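Local coordinates for protein branched-chain-amino-acid aminotransferase (Pseudomonas aeruginosa, PDB 6NST) that probably transfers the amino group of leucine, isoleucine or valine to 2-oxoglutarate, a pyridoxal-phosphate-dependent step of branched-chain amino acid biosynthesis, at residues A[67-72]-A[157-162]; A[98-103]-A[120-125]. The protein carries 1 engineered substitution. One frame throughout, in Å; residues are numbered along the deposited sequence.

In the fold
From the N terminus the chain first lays down strands 9-12, 15-18 and 36-46, then runs along helix 55-68, whose end supplies residues 67-72. Helix 77-89 leads on to strand 96-104, and the return along strand 118-126 makes interaction 2, closing a short loop between neighbouring strands of an antiparallel sheet. Well after strand 140-145 the chain comes back as the loop 157-162, which settles on the end of helix 55-68; interaction 1 thus closes a long loop with interaction 2 nested inside it. The two touch directly: Met71 packs on Val102, and Asn162 lies against Met101. These contacts place the loop holding the probable cofactor lysine beside the sheet, and both interactions also meet the third subunit.

Interaction 1. Residues A[67-72]-A[157-162]; sequences HIMNMQ and TRAKSN
The apolar contact centres on the methyl group of Ala159, which is met by Ile68 at the end of helix 55-68 and by Met69 just after it. Ile68 CD1 lies 3.9 Å from Ala159 CB and 4.0 Å from Arg158 CB. Met69 arrives with its terminal methyl: CE lies 3.7 Å from Ala159 CB and also 3.7 Å from Ser161 CB, so it bridges two residues that both direct their CB atoms toward residues 67-72. A bend at chi2 (-61°), followed by an extended chi3, carries CE there. Between them the CB of Lys160 points away, and its side chain touches Phe38 and Glu39 of strand 36-46. By similarity Lys160 is the lysine that forms the Schiff base with pyridoxal phosphate in class-IV aminotransferases, although no cofactor is attached to it here; Ala159 and Ser161 flank it in sequence. Polar bonding is left to surrounding groups. Ser65 OG bonds to Lys160 N, and Asp244 of the second subunit to Arg158 N. The helix itself finishes in a Schellman motif, with Asn70 at positive phi (59°), and the carbonyl of Ile68 is taken by Arg270 of the second subunit.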
loop_
_atom_site.group_PDB
_atom_site.type_symbol
_atom_site.label_atom_id
_atom_site.label_comp_id
_atom_site.label_asym_id
_atom_site.label_seq_id
_atom_site.Cartn_x
_atom_site.Cartn_y
_atom_site.Cartn_z
ATOM N N HIS A 67 -26.152 2.805 -12.257
ATOM C CA HIS A 67 -26.537 2.009 -11.096
ATOM C C HIS A 67 -25.436 2.014 -10.042
ATOM O O HIS A 67 -25.720 2.050 -8.839
ATOM C CB HIS A 67 -26.870 0.581 -11.535
ATOM C CG HIS A 67 -27.275 -0.325 -10.413
ATOM N ND1 HIS A 67 -28.424 -0.136 -9.678
ATOM C CD2 HIS A 67 -26.686 -1.436 -9.911
ATOM C CE1 HIS A 67 -28.524 -1.087 -8.765
ATOM N NE2 HIS A 67 -27.480 -1.889 -8.886
ATOM N N ILE A 68 -24.175 1.988 -10.475
ATOM C CA ILE A 68 -23.063 2.067 -9.533
ATOM C C ILE A 68 -23.068 3.409 -8.811
ATOM O O ILE A 68 -22.849 3.479 -7.595
ATOM C CB ILE A 68 -21.731 1.820 -10.264
ATOM C CG1 ILE A 68 -21.665 0.376 -10.767
ATOM C CG2 ILE A 68 -20.556 2.135 -9.355
ATOM C CD1 ILE A 68 -20.505 0.091 -11.694
ATOM N N MET A 69 -23.331 4.491 -9.539
ATOM C CA MET A 69 -23.312 5.835 -8.974
ATOM C C MET A 69 -24.632 6.224 -8.325
ATOM O O MET A 69 -24.768 7.373 -7.892
ATOM C CB MET A 69 -22.953 6.856 -10.057
ATOM C CG MET A 69 -21.597 6.620 -10.690
ATOM S SD MET A 69 -20.271 6.722 -9.477
ATOM C CE MET A 69 -18.874 6.198 -10.466
ATOM N N ASN A 70 -25.593 5.304 -8.252
ATOM C CA ASN A 70 -26.911 5.579 -7.682
ATOM C C ASN A 70 -27.613 6.712 -8.428
ATOM O O ASN A 70 -28.303 7.541 -7.832
ATOM C CB ASN A 70 -26.818 5.887 -6.185
ATOM C CG ASN A 70 -27.582 4.891 -5.340
ATOM O OD1 ASN A 70 -27.931 3.805 -5.802
ATOM N ND2 ASN A 70 -27.848 5.256 -4.092
ATOM N N MET A 71 -27.433 6.748 -9.746
ATOM C CA MET A 71 -28.123 7.696 -10.610
ATOM C C MET A 71 -29.250 6.966 -11.329
ATOM O O MET A 71 -29.012 5.957 -12.000
ATOM C CB MET A 71 -27.168 8.322 -11.626
ATOM C CG MET A 71 -26.016 9.106 -11.023
ATOM S SD MET A 71 -25.020 9.887 -12.309
ATOM C CE MET A 71 -26.204 11.048 -12.990
ATOM N N GLN A 72 -30.469 7.479 -11.192
ATOM C CA GLN A 72 -31.643 6.881 -11.819
ATOM C C GLN A 72 -31.873 7.558 -13.168
ATOM O O GLN A 72 -32.282 8.723 -13.226
ATOM C CB GLN A 72 -32.863 7.018 -10.910
ATOM C CG GLN A 72 -34.130 6.368 -11.451
ATOM C CD GLN A 72 -34.025 4.857 -11.536
ATOM O OE1 GLN A 72 -33.722 4.304 -12.594
ATOM N NE2 GLN A 72 -34.282 4.181 -10.423
ATOM N N THR A 157 -14.149 1.794 -10.582
ATOM C CA THR A 157 -13.424 1.532 -11.818
ATOM C C THR A 157 -14.256 0.799 -12.864
ATOM O O THR A 157 -13.843 0.752 -14.028
ATOM C CB THR A 157 -12.150 0.736 -11.519
ATOM O OG1 THR A 157 -12.486 -0.483 -10.847
ATOM C CG2 THR A 157 -11.209 1.552 -10.637
ATOM N N ARG A 158 -15.404 0.233 -12.490
ATOM C CA ARG A 158 -16.281 -0.408 -13.462
ATOM C C ARG A 158 -17.270 0.558 -14.094
ATOM O O ARG A 158 -17.890 0.215 -15.108
ATOM C CB ARG A 158 -17.059 -1.559 -12.812
ATOM C CG ARG A 158 -16.189 -2.582 -12.105
ATOM C CD ARG A 158 -15.008 -2.992 -12.968
ATOM N NE ARG A 158 -14.131 -3.930 -12.276
ATOM C CZ ARG A 158 -12.875 -4.178 -12.633
ATOM N NH1 ARG A 158 -12.344 -3.548 -13.673
ATOM N NH2 ARG A 158 -12.149 -5.048 -11.945
ATOM N N ALA A 159 -17.445 1.741 -13.518
ATOM C CA ALA A 159 -18.326 2.754 -14.075
ATOM C C ALA A 159 -17.515 3.733 -14.911
ATOM O O ALA A 159 -16.375 4.063 -14.573
ATOM C CB ALA A 159 -19.073 3.504 -12.970
ATOM N N LYS A 160 -18.106 4.185 -16.014
ATOM C CA LYS A 160 -17.483 5.185 -16.877
ATOM C C LYS A 160 -18.057 6.541 -16.475
ATOM O O LYS A 160 -19.003 7.055 -17.071
ATOM C CB LYS A 160 -17.728 4.852 -18.346
ATOM C CG LYS A 160 -16.874 5.641 -19.320
ATOM C CD LYS A 160 -16.985 5.078 -20.731
ATOM C CE LYS A 160 -16.055 5.810 -21.687
ATOM N NZ LYS A 160 -16.080 5.228 -23.056
ATOM N N SER A 161 -17.472 7.116 -15.430
ATOM C CA SER A 161 -17.966 8.341 -14.816
ATOM C C SER A 161 -17.213 9.561 -15.339
ATOM O O SER A 161 -16.036 9.483 -15.699
ATOM C CB SER A 161 -17.846 8.273 -13.292
ATOM O OG SER A 161 -16.507 8.055 -12.890
ATOM N N ASN A 162 -17.913 10.698 -15.364
ATOM C CA ASN A 162 -17.356 11.921 -15.936
ATOM C C ASN A 162 -16.098 12.361 -15.195
ATOM O O ASN A 162 -15.006 12.409 -15.771
ATOM C CB ASN A 162 -18.405 13.037 -15.913
ATOM C CG ASN A 162 -19.593 12.747 -16.807
ATOM O OD1 ASN A 162 -19.814 11.610 -17.219
ATOM N ND2 ASN A 162 -20.373 13.781 -17.107
#

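Interaction 2. Residues A[98-103]-A[120-125]; sequences IRPMVF and VIIAAW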
loop_
_atom_site.group_PDB
_atom_site.type_symbol
_atom_site.label_atom_id
_atom_site.label_comp_id
_atom_site.label_asym_id
_atom_site.label_seq_id
_atom_site.Cartn_x
_atom_site.Cartn_y
_atom_site.Cartn_z
ATOM N N ILE A 98 -20.471 8.668 -30.970
ATOM C CA ILE A 98 -21.661 9.023 -30.210
ATOM C C ILE A 98 -21.272 9.189 -28.750
ATOM O O ILE A 98 -20.514 8.378 -28.201
ATOM C CB ILE A 98 -22.768 7.966 -30.368
ATOM C CG1 ILE A 98 -22.756 7.401 -31.787
ATOM C CG2 ILE A 98 -24.123 8.576 -30.050
ATOM C CD1 ILE A 98 -23.614 6.168 -31.959
ATOM N N ARG A 99 -21.796 10.240 -28.121
ATOM C CA ARG A 99 -21.535 10.546 -26.718
ATOM C C ARG A 99 -22.862 10.563 -25.969
ATOM O O ARG A 99 -23.493 11.624 -25.819
ATOM C CB ARG A 99 -20.787 11.872 -26.574
ATOM C CG ARG A 99 -20.576 12.330 -25.134
ATOM C CD ARG A 99 -19.944 11.244 -24.284
ATOM N NE ARG A 99 -18.603 10.897 -24.742
ATOM C CZ ARG A 99 -17.494 11.494 -24.319
ATOM N NH1 ARG A 99 -17.566 12.473 -23.427
ATOM N NH2 ARG A 99 -16.315 11.114 -24.788
ATOM N N PRO A 100 -23.339 9.406 -25.513
ATOM C CA PRO A 100 -24.435 9.402 -24.539
ATOM C C PRO A 100 -23.891 9.810 -23.179
ATOM O O PRO A 100 -22.841 9.327 -22.751
ATOM C CB PRO A 100 -24.924 7.947 -24.542
ATOM C CG PRO A 100 -24.235 7.285 -25.714
ATOM C CD PRO A 100 -22.960 8.041 -25.914
ATOM N N MET A 101 -24.597 10.715 -22.508
ATOM C CA MET A 101 -24.095 11.261 -21.255
ATOM C C MET A 101 -25.257 11.538 -20.315
ATOM O O MET A 101 -26.236 12.185 -20.700
ATOM C CB MET A 101 -23.276 12.534 -21.501
ATOM C CG MET A 101 -22.357 12.916 -20.354
ATOM S SD MET A 101 -23.125 14.047 -19.182
ATOM C CE MET A 101 -23.033 15.584 -20.098
ATOM N N VAL A 102 -25.137 11.035 -19.089
ATOM C CA VAL A 102 -26.139 11.190 -18.040
ATOM C C VAL A 102 -25.552 12.097 -16.968
ATOM O O VAL A 102 -24.430 11.865 -16.504
ATOM C CB VAL A 102 -26.537 9.824 -17.453
ATOM C CG1 VAL A 102 -27.504 9.990 -16.299
ATOM C CG2 VAL A 102 -27.123 8.925 -18.534
ATOM N N PHE A 103 -26.298 13.133 -16.580
ATOM C CA PHE A 103 -25.759 14.110 -15.644
ATOM C C PHE A 103 -26.868 14.699 -14.782
ATOM O O PHE A 103 -28.030 14.765 -15.192
ATOM C CB PHE A 103 -25.001 15.235 -16.370
ATOM C CG PHE A 103 -25.866 16.110 -17.240
ATOM C CD1 PHE A 103 -26.355 17.318 -16.766
ATOM C CD2 PHE A 103 -26.165 15.740 -18.543
ATOM C CE1 PHE A 103 -27.137 18.131 -17.566
ATOM C CE2 PHE A 103 -26.946 16.549 -19.349
ATOM C CZ PHE A 103 -27.432 17.748 -18.860
ATOM N N VAL A 120 -30.311 13.618 -19.641
ATOM C CA VAL A 120 -29.617 12.728 -20.566
ATOM C C VAL A 120 -29.472 13.439 -21.904
ATOM O O VAL A 120 -30.444 14.003 -22.418
ATOM C CB VAL A 120 -30.366 11.393 -20.748
ATOM C CG1 VAL A 120 -29.626 10.496 -21.724
ATOM C CG2 VAL A 120 -30.554 10.695 -19.410
ATOM N N ILE A 121 -28.266 13.410 -22.472
ATOM C CA ILE A 121 -28.016 13.961 -23.800
ATOM C C ILE A 121 -27.255 12.938 -24.627
ATOM O O ILE A 121 -26.424 12.183 -24.112
ATOM C CB ILE A 121 -27.236 15.297 -23.754
ATOM C CG1 ILE A 121 -25.931 15.141 -22.960
ATOM C CG2 ILE A 121 -28.104 16.394 -23.184
ATOM C CD1 ILE A 121 -24.691 15.029 -23.837
ATOM N N ILE A 122 -27.563 12.901 -25.923
ATOM C CA ILE A 122 -26.876 12.000 -26.841
ATOM C C ILE A 122 -26.485 12.782 -28.087
ATOM O O ILE A 122 -27.326 13.055 -28.953
ATOM C CB ILE A 122 -27.736 10.777 -27.212
ATOM C CG1 ILE A 122 -28.192 10.048 -25.945
ATOM C CG2 ILE A 122 -26.950 9.831 -28.110
ATOM C CD1 ILE A 122 -29.091 8.873 -26.201
ATOM N N ALA A 123 -25.205 13.130 -28.192
ATOM C CA ALA A 123 -24.677 13.893 -29.312
ATOM C C ALA A 123 -23.839 12.989 -30.207
ATOM O O ALA A 123 -23.116 12.114 -29.717
ATOM C CB ALA A 123 -23.831 15.071 -28.822
ATOM N N ALA A 124 -23.937 13.209 -31.518
ATOM C CA ALA A 124 -23.206 12.419 -32.497
ATOM C C ALA A 124 -22.602 13.347 -33.538
ATOM O O ALA A 124 -23.290 14.227 -34.062
ATOM C CB ALA A 124 -24.118 11.384 -33.169
ATOM N N TRP A 125 -21.319 13.150 -33.830
ATOM C CA TRP A 125 -20.617 13.949 -34.821
ATOM C C TRP A 125 -19.737 13.037 -35.663
ATOM O O TRP A 125 -19.356 11.943 -35.239
ATOM C CB TRP A 125 -19.776 15.053 -34.166
ATOM C CG TRP A 125 -18.816 14.550 -33.132
ATOM C CD1 TRP A 125 -17.541 14.117 -33.339
ATOM C CD2 TRP A 125 -19.055 14.432 -31.723
ATOM N NE1 TRP A 125 -16.970 13.734 -32.149
ATOM C CE2 TRP A 125 -17.879 13.920 -31.141
ATOM C CE3 TRP A 125 -20.149 14.714 -30.897
ATOM C CZ2 TRP A 125 -17.766 13.681 -29.772
ATOM C CZ3 TRP A 125 -20.034 14.475 -29.538
ATOM C CH2 TRP A 125 -18.851 13.962 -28.991
#
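Arg99 and Ala123 form one hydrogen-bonded pair of this antiparallel ladder, Met101 and Ile121 the next. Arg99 N bonds to Ala123 O at 2.8 Å, nearly straight, whereas the return bond from Ala123 N to Arg99 O is longer, 3.3 Å, with the donor standing above the carbonyl plane. Met101 N and Ile121 N complete the set with Ile121 O and Met101 O. In the non-hydrogen-bonded pairs the side chains fall on the face of Ile98, Pro100 and Val102, the side covered by helix 77-89. There Val102 CG2 meets Val120 CG2, and Ile98, paired with Ala124, reaches diagonally with CG2 to Ile122 CG2, two residues along, 3.7 Å away.

Ile121 illustrates how one side chain can serve several neighbours. From CB, CG1 stands between the backbone N and the carbonyl carbon (chi1 55°), which leans it toward the partner strand, 3.7 Å from Met101 O. It also meets the edge of the Phe103 ring, near the ring plane, at 4.0 Å from CE2. The CG2 branch touches the same CE2. At the tip, CD1 rests 3.7 Å from Met101 CB, the two side chains lying alongside each other.

Arg99 CB, on the face of Met101 and Ile121, lies 3.7 Å from Trp125 CH2, while its guanidinium hydrogen-bonds to Tyr97 OH and to His32 and Tyr33 of the third subunit. The Arg99 side chain comes within about 6 Å, between nearest side-chain atoms, of Lys160, the cofactor lysine by similarity, placing this antiparallel sheet of the class-IV aminotransferase fold beside the probable pyridoxal-phosphate site.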